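Local coordinates for invasion protein INVA (Salmonella enterica, PDB 2X49) that forms part of the type III secretion export apparatus in the bacterial inner membrane and is involved in invasion of intestinal epithelial cells, at residues K16-D21 and V73-M78; D85-F90 and L118-R123; Q156-A159 and L164-E167; E187-R192 and R224-K229. One frame throughout, in Å; residues are numbered along the deposited sequence.

Interaction 1: residues K16-D21 and V73-M78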
loop_
_atom_site.group_PDB
_atom_site.type_symbol
_atom_site.label_atom_id
_atom_site.label_comp_id
_atom_site.label_asym_id
_atom_site.label_seq_id
_atom_site.Cartn_x
_atom_site.Cartn_y
_atom_site.Cartn_z
ATOM N N LYS A 16 -10.049 25.858 3.946
ATOM C CA LYS A 16 -10.806 26.865 3.204
ATOM C C LYS A 16 -9.901 27.644 2.255
ATOM O O LYS A 16 -10.245 27.899 1.098
ATOM C CB LYS A 16 -11.588 27.785 4.154
ATOM C CG LYS A 16 -12.483 28.782 3.473
ATOM C CD LYS A 16 -13.281 29.652 4.453
ATOM C CE LYS A 16 -14.309 28.886 5.332
ATOM N NZ LYS A 16 -15.224 27.967 4.570
ATOM N N SER A 17 -8.709 27.916 2.757
ATOM C CA SER A 17 -7.683 28.673 2.015
ATOM C C SER A 17 -7.118 27.975 0.802
ATOM O O SER A 17 -6.463 28.618 -0.014
ATOM C CB SER A 17 -6.483 29.064 2.889
ATOM O OG SER A 17 -5.768 27.914 3.335
ATOM N N ARG A 18 -7.329 26.662 0.713
ATOM C CA ARG A 18 -6.798 25.850 -0.400
ATOM C C ARG A 18 -7.882 25.295 -1.322
ATOM O O ARG A 18 -7.598 24.723 -2.361
ATOM C CB ARG A 18 -5.952 24.668 0.142
ATOM C CG ARG A 18 -4.741 25.079 0.994
ATOM C CD ARG A 18 -3.615 25.544 0.183
ATOM N NE ARG A 18 -2.409 25.654 0.994
ATOM C CZ ARG A 18 -1.261 26.187 0.570
ATOM N NH1 ARG A 18 -1.184 26.663 -0.664
ATOM N NH2 ARG A 18 -0.200 26.209 1.351
ATOM N N ARG A 19 -9.130 25.467 -0.918
ATOM C CA ARG A 19 -10.273 24.803 -1.599
ATOM C C ARG A 19 -10.330 25.135 -3.085
ATOM O O ARG A 19 -10.484 24.238 -3.953
ATOM C CB ARG A 19 -11.611 25.141 -0.891
ATOM C CG ARG A 19 -12.903 24.738 -1.578
ATOM C CD ARG A 19 -13.155 23.239 -1.245
ATOM N NE ARG A 19 -14.450 22.814 -1.763
ATOM C CZ ARG A 19 -15.616 22.876 -1.119
ATOM N NH1 ARG A 19 -15.722 23.362 0.103
ATOM N NH2 ARG A 19 -16.725 22.507 -1.744
ATOM N N GLU A 20 -10.205 26.411 -3.395
ATOM C CA GLU A 20 -10.369 26.856 -4.793
ATOM C C GLU A 20 -9.250 26.231 -5.645
ATOM O O GLU A 20 -9.473 25.764 -6.753
ATOM C CB GLU A 20 -10.407 28.382 -4.915
ATOM C CG GLU A 20 -10.536 28.866 -6.301
ATOM C CD GLU A 20 -10.710 30.398 -6.373
ATOM O OE1 GLU A 20 -10.171 31.102 -5.494
ATOM O OE2 GLU A 20 -11.334 30.887 -7.326
ATOM N N ASP A 21 -8.046 26.243 -5.109
ATOM C CA ASP A 21 -6.880 25.680 -5.831
ATOM C C ASP A 21 -6.987 24.172 -6.057
ATOM O O ASP A 21 -6.593 23.687 -7.085
ATOM C CB ASP A 21 -5.556 25.969 -5.145
ATOM C CG ASP A 21 -5.104 27.391 -5.355
ATOM O OD1 ASP A 21 -5.739 28.151 -6.125
ATOM O OD2 ASP A 21 -4.093 27.755 -4.722
ATOM N N VAL A 73 0.427 17.989 4.124
ATOM C CA VAL A 73 0.934 18.201 2.795
ATOM C C VAL A 73 1.349 19.665 2.694
ATOM O O VAL A 73 0.499 20.520 2.815
ATOM C CB VAL A 73 -0.156 17.914 1.714
ATOM C CG1 VAL A 73 0.347 18.264 0.284
ATOM C CG2 VAL A 73 -0.635 16.475 1.765
ATOM N N TYR A 74 2.629 19.922 2.484
ATOM C CA TYR A 74 3.133 21.316 2.291
ATOM C C TYR A 74 3.010 21.665 0.835
ATOM O O TYR A 74 3.922 21.520 0.033
ATOM C CB TYR A 74 4.557 21.524 2.896
ATOM C CG TYR A 74 4.523 21.534 4.407
ATOM C CD1 TYR A 74 4.258 22.705 5.119
ATOM C CD2 TYR A 74 4.734 20.375 5.158
ATOM C CE1 TYR A 74 4.147 22.723 6.438
ATOM C CE2 TYR A 74 4.643 20.386 6.498
ATOM C CZ TYR A 74 4.373 21.559 7.157
ATOM O OH TYR A 74 4.253 21.602 8.527
ATOM N N PHE A 75 1.855 22.216 0.512
ATOM C CA PHE A 75 1.426 22.493 -0.867
ATOM C C PHE A 75 2.405 23.359 -1.656
ATOM O O PHE A 75 2.534 23.221 -2.882
ATOM C CB PHE A 75 0.038 23.146 -0.933
ATOM C CG PHE A 75 -1.077 22.224 -0.517
ATOM C CD1 PHE A 75 -1.489 21.228 -1.359
ATOM C CD2 PHE A 75 -1.651 22.315 0.751
ATOM C CE1 PHE A 75 -2.502 20.352 -0.976
ATOM C CE2 PHE A 75 -2.666 21.419 1.150
ATOM C CZ PHE A 75 -3.083 20.463 0.277
ATOM N N ASP A 76 3.093 24.222 -0.945
ATOM C CA ASP A 76 4.009 25.198 -1.579
ATOM C C ASP A 76 5.482 24.725 -1.583
ATOM O O ASP A 76 6.367 25.438 -2.050
ATOM C CB ASP A 76 3.869 26.579 -0.900
ATOM C CG ASP A 76 2.405 27.086 -0.866
ATOM O OD1 ASP A 76 1.665 26.814 -1.817
ATOM O OD2 ASP A 76 2.012 27.703 0.151
ATOM N N LEU A 77 5.719 23.514 -1.058
ATOM C CA LEU A 77 7.101 22.933 -0.922
ATOM C C LEU A 77 7.197 21.625 -1.735
ATOM O O LEU A 77 6.257 21.209 -2.386
ATOM C CB LEU A 77 7.490 22.692 0.555
ATOM C CG LEU A 77 7.382 23.859 1.577
ATOM C CD1 LEU A 77 7.751 23.487 3.003
ATOM C CD2 LEU A 77 8.284 25.007 1.037
ATOM N N MET A 78 8.387 21.031 -1.668
ATOM C CA MET A 78 8.749 19.786 -2.342
ATOM C C MET A 78 9.178 18.759 -1.314
ATOM O O MET A 78 9.966 19.030 -0.429
ATOM C CB MET A 78 9.913 20.017 -3.322
ATOM C CG MET A 78 9.602 20.941 -4.423
ATOM S SD MET A 78 8.390 20.305 -5.575
ATOM C CE MET A 78 9.401 19.061 -6.425
#
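R18 reaches from helix 16-24 to D76 and joins it end-on, each terminal nitrogen taking its own carboxylate oxygen. The bond from R18 NH2 to D76 OD2 is the shorter and straighter of the pair, 2.9 Å with an N-H...O angle of 165°, and that from R18 NH1 to D76 OD1 is longer, 3.1 Å, and more bent. This salt bridge is not coplanar: guanidinium and carboxylate planes stand 57° apart. OD1 is approached on its syn side, whereas OD2 is met from well above the carboxylate plane, although that same oxygen lies almost within the guanidinium plane.

F75 supplies the apolar half of the contact. Its CB lies over the centre of one guanidinium face, and R18 NE comes to 3.4 Å from F75 CD2, with the ring steeply inclined to the guanidinium, so the two flat groups are not stacked. R18 bends at its second torsion (chi2 -78°) and then runs on extended to NE beside F75 CD2.

F75 and D76 are the two central residues of a type I beta turn from Y74 to L77, closed by L77 N to Y74 O at 2.9 Å. The turn links strand 66-72, an outer strand of the mixed sheet, to strand 78-80 of the antiparallel sheet.

Further out, R18 NE donates to the backbone O of D56, a third bond that should help hold the guanidinium's rotation, and N57 OD1 accepts weakly from both R18 NH2 and F75 N. V73 CG1 packs over one face of the F75 ring, while the F75 side chain also touches L126 of helix 125-139.

Interaction 2: residues D85-F90 and L118-R123; sequences DEVVSF and LGYVLR
V87 overlaps the hydroxyl end of the Y120 ring with its CG2 methyl, an off-centre CH-pi contact with V87 CG2 4.2 Å from the Y120 ring centroid and 29° from the ring normal. The closest ring atom is Y120 CZ, 3.8 Å from V87 CG2. V87 belongs to a short, weakly bonded helix, about 86-89. Y120 follows a Schellman motif that ends helix 109-116, in which G119 adopts positive phi, and the chain then enters strand 122-124, an outermost strand, within this chain, of the antiparallel sheet.

The hydroxyl of the same tyrosine makes the polar part of the contact. Y120 OH donates to E86 OE1 over 2.7 Å, reaching the oxygen from above the carboxylate plane, 39° out of it. Carboxylate and ring planes are 76° apart, and OE1 lies near the plane of the ring at its edge. An unusual first torsion of E86, away from the staggered positions, brings E86 CG to 3.3 Å from Y120 OH, and the extended chain beyond carries the carboxylate on to the bond. S84 OG is a second hydrogen-bond partner of this hydroxyl and also bonds weakly to E86 N, tying the start of the helix to the tyrosine. L115 and V80 touch the Y120 side chain from the helix and sheet.

At the exposed margin F90 and L118 approach from opposite directions: L118 CD1 comes to 3.8 Å from F90 CE2, while E86 O lies above one face of the F90 ring, toward its rim.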
loop_
_atom_site.group_PDB
_atom_site.type_symbol
_atom_site.label_atom_id
_atom_site.label_comp_id
_atom_site.label_asym_id
_atom_site.label_seq_id
_atom_site.Cartn_x
_atom_site.Cartn_y
_atom_site.Cartn_z
ATOM N N ASP A 85 20.364 12.931 6.569
ATOM C CA ASP A 85 20.775 13.964 7.557
ATOM C C ASP A 85 21.869 14.816 6.960
ATOM O O ASP A 85 22.183 15.919 7.418
ATOM C CB ASP A 85 21.286 13.342 8.858
ATOM C CG ASP A 85 20.164 13.023 9.821
ATOM O OD1 ASP A 85 19.123 13.715 9.777
ATOM O OD2 ASP A 85 20.353 12.102 10.644
ATOM N N GLU A 86 22.455 14.261 5.918
ATOM C CA GLU A 86 23.490 14.969 5.180
ATOM C C GLU A 86 22.971 16.329 4.700
ATOM O O GLU A 86 23.723 17.306 4.538
ATOM C CB GLU A 86 24.082 14.103 4.039
ATOM C CG GLU A 86 24.312 14.800 2.713
ATOM C CD GLU A 86 24.892 13.877 1.613
ATOM O OE1 GLU A 86 24.243 13.821 0.534
ATOM O OE2 GLU A 86 25.980 13.223 1.800
ATOM N N VAL A 87 21.662 16.391 4.556
ATOM C CA VAL A 87 21.003 17.593 4.003
ATOM C C VAL A 87 21.231 18.793 4.919
ATOM O O VAL A 87 21.441 19.916 4.479
ATOM C CB VAL A 87 19.507 17.371 3.746
ATOM C CG1 VAL A 87 18.788 18.695 3.529
ATOM C CG2 VAL A 87 19.325 16.406 2.569
ATOM N N VAL A 88 21.200 18.530 6.213
ATOM C CA VAL A 88 21.392 19.608 7.214
ATOM C C VAL A 88 22.859 20.127 7.231
ATOM O O VAL A 88 23.146 21.281 7.561
ATOM C CB VAL A 88 20.963 19.161 8.607
ATOM C CG1 VAL A 88 21.453 20.178 9.697
ATOM C CG2 VAL A 88 19.488 18.948 8.601
ATOM N N SER A 89 23.765 19.253 6.838
ATOM C CA SER A 89 25.202 19.592 6.679
ATOM C C SER A 89 25.419 20.670 5.678
ATOM O O SER A 89 26.395 21.417 5.733
ATOM C CB SER A 89 25.997 18.378 6.222
ATOM O OG SER A 89 26.165 17.555 7.334
ATOM N N PHE A 90 24.488 20.746 4.761
ATOM C CA PHE A 90 24.613 21.659 3.601
ATOM C C PHE A 90 23.998 23.007 3.908
ATOM O O PHE A 90 23.979 23.928 3.069
ATOM C CB PHE A 90 23.917 21.149 2.337
ATOM C CG PHE A 90 24.366 19.827 1.878
ATOM C CD1 PHE A 90 25.713 19.520 1.746
ATOM C CD2 PHE A 90 23.416 18.876 1.514
ATOM C CE1 PHE A 90 26.116 18.272 1.288
ATOM C CE2 PHE A 90 23.817 17.628 1.056
ATOM C CZ PHE A 90 25.161 17.336 0.944
ATOM N N LEU A 118 22.477 16.311 -6.568
ATOM C CA LEU A 118 23.241 15.433 -5.655
ATOM C C LEU A 118 22.570 14.077 -5.565
ATOM O O LEU A 118 22.970 13.191 -4.789
ATOM C CB LEU A 118 23.354 16.028 -4.242
ATOM C CG LEU A 118 24.123 17.346 -4.074
ATOM C CD1 LEU A 118 23.668 18.048 -2.768
ATOM C CD2 LEU A 118 25.620 17.133 -4.100
ATOM N N GLY A 119 21.513 13.955 -6.346
ATOM C CA GLY A 119 20.877 12.660 -6.577
ATOM C C GLY A 119 19.735 12.292 -5.670
ATOM O O GLY A 119 19.304 11.143 -5.629
ATOM N N TYR A 120 19.287 13.280 -4.923
ATOM C CA TYR A 120 18.011 13.209 -4.145
ATOM C C TYR A 120 16.842 13.206 -5.126
ATOM O O TYR A 120 16.906 13.747 -6.250
ATOM C CB TYR A 120 17.889 14.345 -3.091
ATOM C CG TYR A 120 18.884 14.192 -1.940
ATOM C CD1 TYR A 120 18.588 13.410 -0.830
ATOM C CD2 TYR A 120 20.123 14.811 -1.974
ATOM C CE1 TYR A 120 19.504 13.247 0.210
ATOM C CE2 TYR A 120 21.056 14.634 -0.933
ATOM C CZ TYR A 120 20.726 13.874 0.159
ATOM O OH TYR A 120 21.627 13.681 1.192
ATOM N N VAL A 121 15.818 12.476 -4.721
ATOM C CA VAL A 121 14.591 12.359 -5.485
ATOM C C VAL A 121 13.520 13.191 -4.812
ATOM O O VAL A 121 13.306 13.089 -3.613
ATOM C CB VAL A 121 14.141 10.876 -5.574
ATOM C CG1 VAL A 121 12.737 10.772 -6.076
ATOM C CG2 VAL A 121 15.101 10.080 -6.451
ATOM N N LEU A 122 12.889 14.045 -5.611
ATOM C CA LEU A 122 11.848 14.947 -5.116
ATOM C C LEU A 122 10.493 14.583 -5.661
ATOM O O LEU A 122 10.324 14.052 -6.766
ATOM C CB LEU A 122 12.150 16.414 -5.464
ATOM C CG LEU A 122 13.478 17.025 -5.059
ATOM C CD1 LEU A 122 13.644 18.321 -5.866
ATOM C CD2 LEU A 122 13.586 17.347 -3.575
ATOM N N ARG A 123 9.518 14.850 -4.832
ATOM C CA ARG A 123 8.124 14.702 -5.197
ATOM C C ARG A 123 7.331 15.997 -4.930
ATOM O O ARG A 123 7.423 16.586 -3.861
ATOM C CB ARG A 123 7.519 13.548 -4.377
ATOM C CG ARG A 123 6.232 13.004 -4.863
ATOM C CD ARG A 123 5.752 11.812 -3.988
ATOM N NE ARG A 123 6.529 10.615 -4.315
ATOM C CZ ARG A 123 6.654 9.523 -3.554
ATOM N NH1 ARG A 123 6.086 9.444 -2.362
ATOM N NH2 ARG A 123 7.424 8.535 -3.987
#

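Interaction 3: residues Q156-A159 and L164-E167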
loop_
_atom_site.group_PDB
_atom_site.type_symbol
_atom_site.label_atom_id
_atom_site.label_comp_id
_atom_site.label_asym_id
_atom_site.label_seq_id
_atom_site.Cartn_x
_atom_site.Cartn_y
_atom_site.Cartn_z
ATOM N N GLN A 156 -16.855 -8.639 -17.465
ATOM C CA GLN A 156 -16.082 -7.884 -18.455
ATOM C C GLN A 156 -15.068 -8.818 -19.082
ATOM O O GLN A 156 -14.805 -8.797 -20.275
ATOM C CB GLN A 156 -15.363 -6.677 -17.830
ATOM C CG GLN A 156 -16.295 -5.528 -17.385
ATOM C CD GLN A 156 -15.561 -4.323 -16.779
ATOM O OE1 GLN A 156 -14.749 -4.562 -15.745
ATOM N NE2 GLN A 156 -15.731 -3.190 -17.233
ATOM N N LEU A 157 -14.498 -9.645 -18.232
ATOM C CA LEU A 157 -13.409 -10.544 -18.643
ATOM C C LEU A 157 -13.968 -11.652 -19.516
ATOM O O LEU A 157 -13.347 -12.145 -20.454
ATOM C CB LEU A 157 -12.685 -11.145 -17.428
ATOM C CG LEU A 157 -11.467 -12.019 -17.772
ATOM C CD1 LEU A 157 -10.167 -11.244 -17.607
ATOM C CD2 LEU A 157 -11.439 -13.309 -16.925
ATOM N N GLU A 158 -15.190 -12.008 -19.198
ATOM C CA GLU A 158 -15.832 -13.152 -19.816
ATOM C C GLU A 158 -16.073 -12.852 -21.262
ATOM O O GLU A 158 -16.066 -13.721 -22.124
ATOM C CB GLU A 158 -17.170 -13.488 -19.165
ATOM C CG GLU A 158 -17.895 -14.558 -19.941
ATOM C CD GLU A 158 -19.088 -15.133 -19.211
ATOM O OE1 GLU A 158 -19.294 -14.770 -18.037
ATOM O OE2 GLU A 158 -19.815 -15.946 -19.818
ATOM N N ALA A 159 -16.277 -11.571 -21.477
ATOM C CA ALA A 159 -16.629 -11.037 -22.793
ATOM C C ALA A 159 -15.453 -11.205 -23.706
ATOM O O ALA A 159 -15.552 -11.075 -24.917
ATOM C CB ALA A 159 -17.025 -9.557 -22.711
ATOM N N LEU A 164 -11.687 -19.211 -20.071
ATOM C CA LEU A 164 -10.874 -18.999 -18.894
ATOM C C LEU A 164 -11.779 -18.774 -17.673
ATOM O O LEU A 164 -11.591 -19.344 -16.613
ATOM C CB LEU A 164 -9.904 -17.824 -19.111
ATOM C CG LEU A 164 -9.090 -17.400 -17.911
ATOM C CD1 LEU A 164 -8.242 -18.504 -17.317
ATOM C CD2 LEU A 164 -8.244 -16.179 -18.287
ATOM N N LEU A 165 -12.805 -17.985 -17.872
ATOM C CA LEU A 165 -13.732 -17.675 -16.776
ATOM C C LEU A 165 -14.471 -18.973 -16.401
ATOM O O LEU A 165 -14.635 -19.295 -15.237
ATOM C CB LEU A 165 -14.744 -16.585 -17.166
ATOM C CG LEU A 165 -15.610 -16.053 -16.009
ATOM C CD1 LEU A 165 -14.725 -15.500 -14.932
ATOM C CD2 LEU A 165 -16.594 -15.012 -16.457
ATOM N N LYS A 166 -14.857 -19.705 -17.421
ATOM C CA LYS A 166 -15.582 -20.980 -17.231
ATOM C C LYS A 166 -14.794 -21.871 -16.283
ATOM O O LYS A 166 -15.327 -22.462 -15.338
ATOM C CB LYS A 166 -15.802 -21.727 -18.548
ATOM C CG LYS A 166 -16.982 -21.204 -19.309
ATOM C CD LYS A 166 -17.274 -22.010 -20.555
ATOM C CE LYS A 166 -17.530 -23.456 -20.191
ATOM N NZ LYS A 166 -18.576 -23.558 -19.141
ATOM N N GLU A 167 -13.500 -21.961 -16.553
ATOM C CA GLU A 167 -12.635 -22.903 -15.809
ATOM C C GLU A 167 -12.440 -22.468 -14.378
ATOM O O GLU A 167 -12.439 -23.248 -13.422
ATOM C CB GLU A 167 -11.277 -23.072 -16.494
ATOM C CG GLU A 167 -10.347 -24.107 -15.830
ATOM C CD GLU A 167 -10.910 -25.548 -15.695
ATOM O OE1 GLU A 167 -11.875 -25.930 -16.397
ATOM O OE2 GLU A 167 -10.337 -26.312 -14.870
#
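L165 and L157 bring their methyls together in the apolar part of this contact, where consecutive helices 147-158 and 162-169 meet across a short connection. The nearest pair is L157 CD2 and L165 CD1 at 4.4 Å, a loose approach. Backbone proximity is closest one residue along: the CA atoms of E158 and L165 are 5.8 Å apart, so the backbones are close where the helices join. L157 continues onto M194 and M198 of helix 194-204, and L164 onto M198 and E199; both leucines thus also pack on helix 194-204 in this all-helical region.

The mixed contact joins E158 to L165, whose side chains cross at about a right angle. No hydrogen bond links the two segments. The E158 chain is extended, its CG trans to the backbone N (chi1 172°), and it runs past the leucine with aliphatic carbons and carboxylate alike. A single methyl, L165 CD2, receives all of this and is tightly packed, in contrast to the loose leucine pair: E158 CB lies 3.2 Å from L165 CD2, E158 CG and CD both 3.7 Å. The carboxylate touches the same methyl with one oxygen, OE1 of E158 standing 3.1 Å from CD2 of L165.

Interaction 4: residues E187-R192 and R224-K229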
loop_
_atom_site.group_PDB
_atom_site.type_symbol
_atom_site.label_atom_id
_atom_site.label_comp_id
_atom_site.label_asym_id
_atom_site.label_seq_id
_atom_site.Cartn_x
_atom_site.Cartn_y
_atom_site.Cartn_z
ATOM N N GLU A 187 -3.149 -5.055 0.377
ATOM C CA GLU A 187 -1.665 -5.074 0.511
ATOM C C GLU A 187 -0.981 -4.301 -0.641
ATOM O O GLU A 187 0.223 -4.442 -0.942
ATOM C CB GLU A 187 -1.122 -6.510 0.637
ATOM C CG GLU A 187 -1.463 -7.158 2.007
ATOM C CD GLU A 187 -0.596 -8.398 2.306
ATOM O OE1 GLU A 187 -1.130 -9.547 2.289
ATOM O OE2 GLU A 187 0.633 -8.273 2.509
ATOM N N ARG A 188 -1.781 -3.480 -1.278
ATOM C CA ARG A 188 -1.326 -2.518 -2.305
ATOM C C ARG A 188 -0.897 -3.166 -3.626
ATOM O O ARG A 188 -0.056 -2.681 -4.394
ATOM C CB ARG A 188 -0.224 -1.615 -1.697
ATOM C CG ARG A 188 -0.814 -0.322 -1.288
ATOM C CD ARG A 188 -0.226 0.289 -0.011
ATOM N NE ARG A 188 1.078 0.721 -0.315
ATOM C CZ ARG A 188 2.032 0.995 0.557
ATOM N NH1 ARG A 188 1.875 0.795 1.850
ATOM N NH2 ARG A 188 3.183 1.426 0.084
ATOM N N VAL A 189 -1.454 -4.340 -3.861
ATOM C CA VAL A 189 -1.251 -5.071 -5.143
ATOM C C VAL A 189 -2.403 -4.778 -6.096
ATOM O O VAL A 189 -3.597 -4.899 -5.714
ATOM C CB VAL A 189 -1.147 -6.581 -4.907
ATOM C CG1 VAL A 189 -0.992 -7.281 -6.245
ATOM C CG2 VAL A 189 0.009 -6.841 -3.950
ATOM N N SER A 190 -2.084 -4.309 -7.297
ATOM C CA SER A 190 -3.099 -3.973 -8.282
ATOM C C SER A 190 -3.810 -5.196 -8.821
ATOM O O SER A 190 -3.190 -6.261 -8.975
ATOM C CB SER A 190 -2.478 -3.220 -9.501
ATOM O OG SER A 190 -3.389 -2.943 -10.518
ATOM N N VAL A 191 -5.070 -5.015 -9.134
ATOM C CA VAL A 191 -5.879 -6.062 -9.795
ATOM C C VAL A 191 -6.243 -5.734 -11.222
ATOM O O VAL A 191 -7.144 -6.323 -11.824
ATOM C CB VAL A 191 -7.097 -6.483 -8.982
ATOM C CG1 VAL A 191 -6.628 -7.086 -7.645
ATOM C CG2 VAL A 191 -8.105 -5.344 -8.775
ATOM N N ARG A 192 -5.546 -4.749 -11.765
ATOM C CA ARG A 192 -5.743 -4.374 -13.173
ATOM C C ARG A 192 -5.547 -5.527 -14.164
ATOM O O ARG A 192 -6.269 -5.639 -15.131
ATOM C CB ARG A 192 -4.836 -3.204 -13.587
ATOM C CG ARG A 192 -5.054 -2.806 -15.027
ATOM C CD ARG A 192 -4.573 -1.396 -15.307
ATOM N NE ARG A 192 -5.608 -0.423 -14.951
ATOM C CZ ARG A 192 -6.715 -0.228 -15.639
ATOM N NH1 ARG A 192 -6.903 -0.884 -16.773
ATOM N NH2 ARG A 192 -7.632 0.651 -15.221
ATOM N N ARG A 224 6.006 -10.331 -10.930
ATOM C CA ARG A 224 6.527 -9.300 -11.793
ATOM C C ARG A 224 5.767 -8.001 -11.604
ATOM O O ARG A 224 6.333 -6.926 -11.561
ATOM C CB ARG A 224 6.445 -9.741 -13.256
ATOM C CG ARG A 224 6.717 -8.651 -14.232
ATOM C CD ARG A 224 6.625 -9.210 -15.644
ATOM N NE ARG A 224 6.886 -8.184 -16.648
ATOM C CZ ARG A 224 7.334 -8.431 -17.875
ATOM N NH1 ARG A 224 7.575 -9.678 -18.280
ATOM N NH2 ARG A 224 7.539 -7.425 -18.704
ATOM N N TYR A 225 4.471 -8.151 -11.451
ATOM C CA TYR A 225 3.546 -6.982 -11.391
ATOM C C TYR A 225 3.593 -6.288 -10.045
ATOM O O TYR A 225 3.440 -5.077 -9.929
ATOM C CB TYR A 225 2.133 -7.421 -11.801
ATOM C CG TYR A 225 2.179 -7.902 -13.232
ATOM C CD1 TYR A 225 2.093 -6.997 -14.286
ATOM C CD2 TYR A 225 2.399 -9.229 -13.537
ATOM C CE1 TYR A 225 2.240 -7.417 -15.633
ATOM C CE2 TYR A 225 2.528 -9.661 -14.854
ATOM C CZ TYR A 225 2.458 -8.745 -15.908
ATOM O OH TYR A 225 2.581 -9.129 -17.229
ATOM N N ILE A 226 3.824 -7.095 -9.031
ATOM C CA ILE A 226 3.970 -6.587 -7.671
ATOM C C ILE A 226 5.239 -5.759 -7.600
ATOM O O ILE A 226 5.274 -4.638 -7.126
ATOM C CB ILE A 226 3.972 -7.748 -6.655
ATOM C CG1 ILE A 226 2.545 -8.307 -6.547
ATOM C CG2 ILE A 226 4.435 -7.304 -5.247
ATOM C CD1 ILE A 226 2.380 -9.657 -5.834
ATOM N N CYS A 227 6.288 -6.349 -8.123
ATOM C CA CYS A 227 7.574 -5.717 -8.032
ATOM C C CYS A 227 7.524 -4.328 -8.787
ATOM O O CYS A 227 7.932 -3.283 -8.269
ATOM C CB CYS A 227 8.630 -6.690 -8.535
ATOM S SG CYS A 227 10.323 -6.122 -8.622
ATOM N N HIS A 228 6.992 -4.387 -9.983
ATOM C CA HIS A 228 6.993 -3.203 -10.897
ATOM C C HIS A 228 6.197 -2.061 -10.290
ATOM O O HIS A 228 6.487 -0.863 -10.472
ATOM C CB HIS A 228 6.454 -3.569 -12.279
ATOM C CG HIS A 228 7.495 -4.130 -13.187
ATOM N ND1 HIS A 228 8.212 -5.284 -13.134
ATOM C CD2 HIS A 228 7.892 -3.477 -14.336
ATOM C CE1 HIS A 228 9.036 -5.298 -14.236
ATOM N NE2 HIS A 228 8.831 -4.194 -14.936
ATOM N N LYS A 229 5.202 -2.442 -9.528
ATOM C CA LYS A 229 4.331 -1.456 -8.863
ATOM C C LYS A 229 5.029 -0.734 -7.727
ATOM O O LYS A 229 4.973 0.488 -7.612
ATOM C CB LYS A 229 3.039 -2.089 -8.338
ATOM C CG LYS A 229 2.031 -0.996 -7.951
ATOM C CD LYS A 229 0.766 -1.550 -7.402
ATOM C CE LYS A 229 -0.022 -0.448 -6.703
ATOM N NZ LYS A 229 0.539 -0.078 -5.379
HETATM O O HOH W 1 0.626 -4.779 -8.460
#
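K229 sends its ammonium group from a helix to the carbonyl of R188, just past the end of helix 174-185: K229 NZ donates to R188 O over 2.8 Å. The approach is bent, with a C=O...N angle of 136°, and NZ is tilted 28° from the carbonyl plane. The lysine chain, extended through chi3, runs CD and CE beside the oxygen, K229 CE at 3.2 Å from R188 O, and the turn at its last torsion (chi4 -75°) brings NZ to it. Y39 OH is a further partner of NZ. The R188 guanidinium is directed elsewhere, to a salt bridge with E314, and R188 NE stays 5.2 Å from K229 NZ.

Beside this polar link, V189 and I226 pack obliquely in the buried part of the interface. Both valine methyls meet the isoleucine branch, the nearest pair being V189 CG1 and I226 CG1 at 3.7 Å. A water joins the backbones: it accepts from S190 N at 3.0 Å and donates weakly to Y225 O. S190 OG meanwhile accepts from R192 N, an ST turn just before helix 194-204. On helix 223-231, C227 SG is a ligand of a bound mercury ion.

R188, with positive phi, is the C-prime residue of the Schellman motif that ends helix 174-185, V189 N bonding to L184 O and R188 N to L185 O.

Overall arrangement
The four contacts follow one another along the chain without nesting, all within the C-terminal domain of InvA. Interactions 1 and 2 share the antiparallel sheet that contains strands 78-80 and 122-124: M78 CE packs on L122 CB at 3.9 Å, although the contact centres lie about 23 Å apart. Interactions 3 and 4 belong to the helical region, their centres about 21 Å apart, and helix 194-204 connects them, packing on L157 and L164 and following the 187-192 loop. Interactions 2 and 3, on opposite sides of the chain's centre, are separated by about 50 Å between centres. Interaction 4 is nearest the chain's centre, at about 10 Å; the other three lie about 24 to 28 Å from it, toward the periphery.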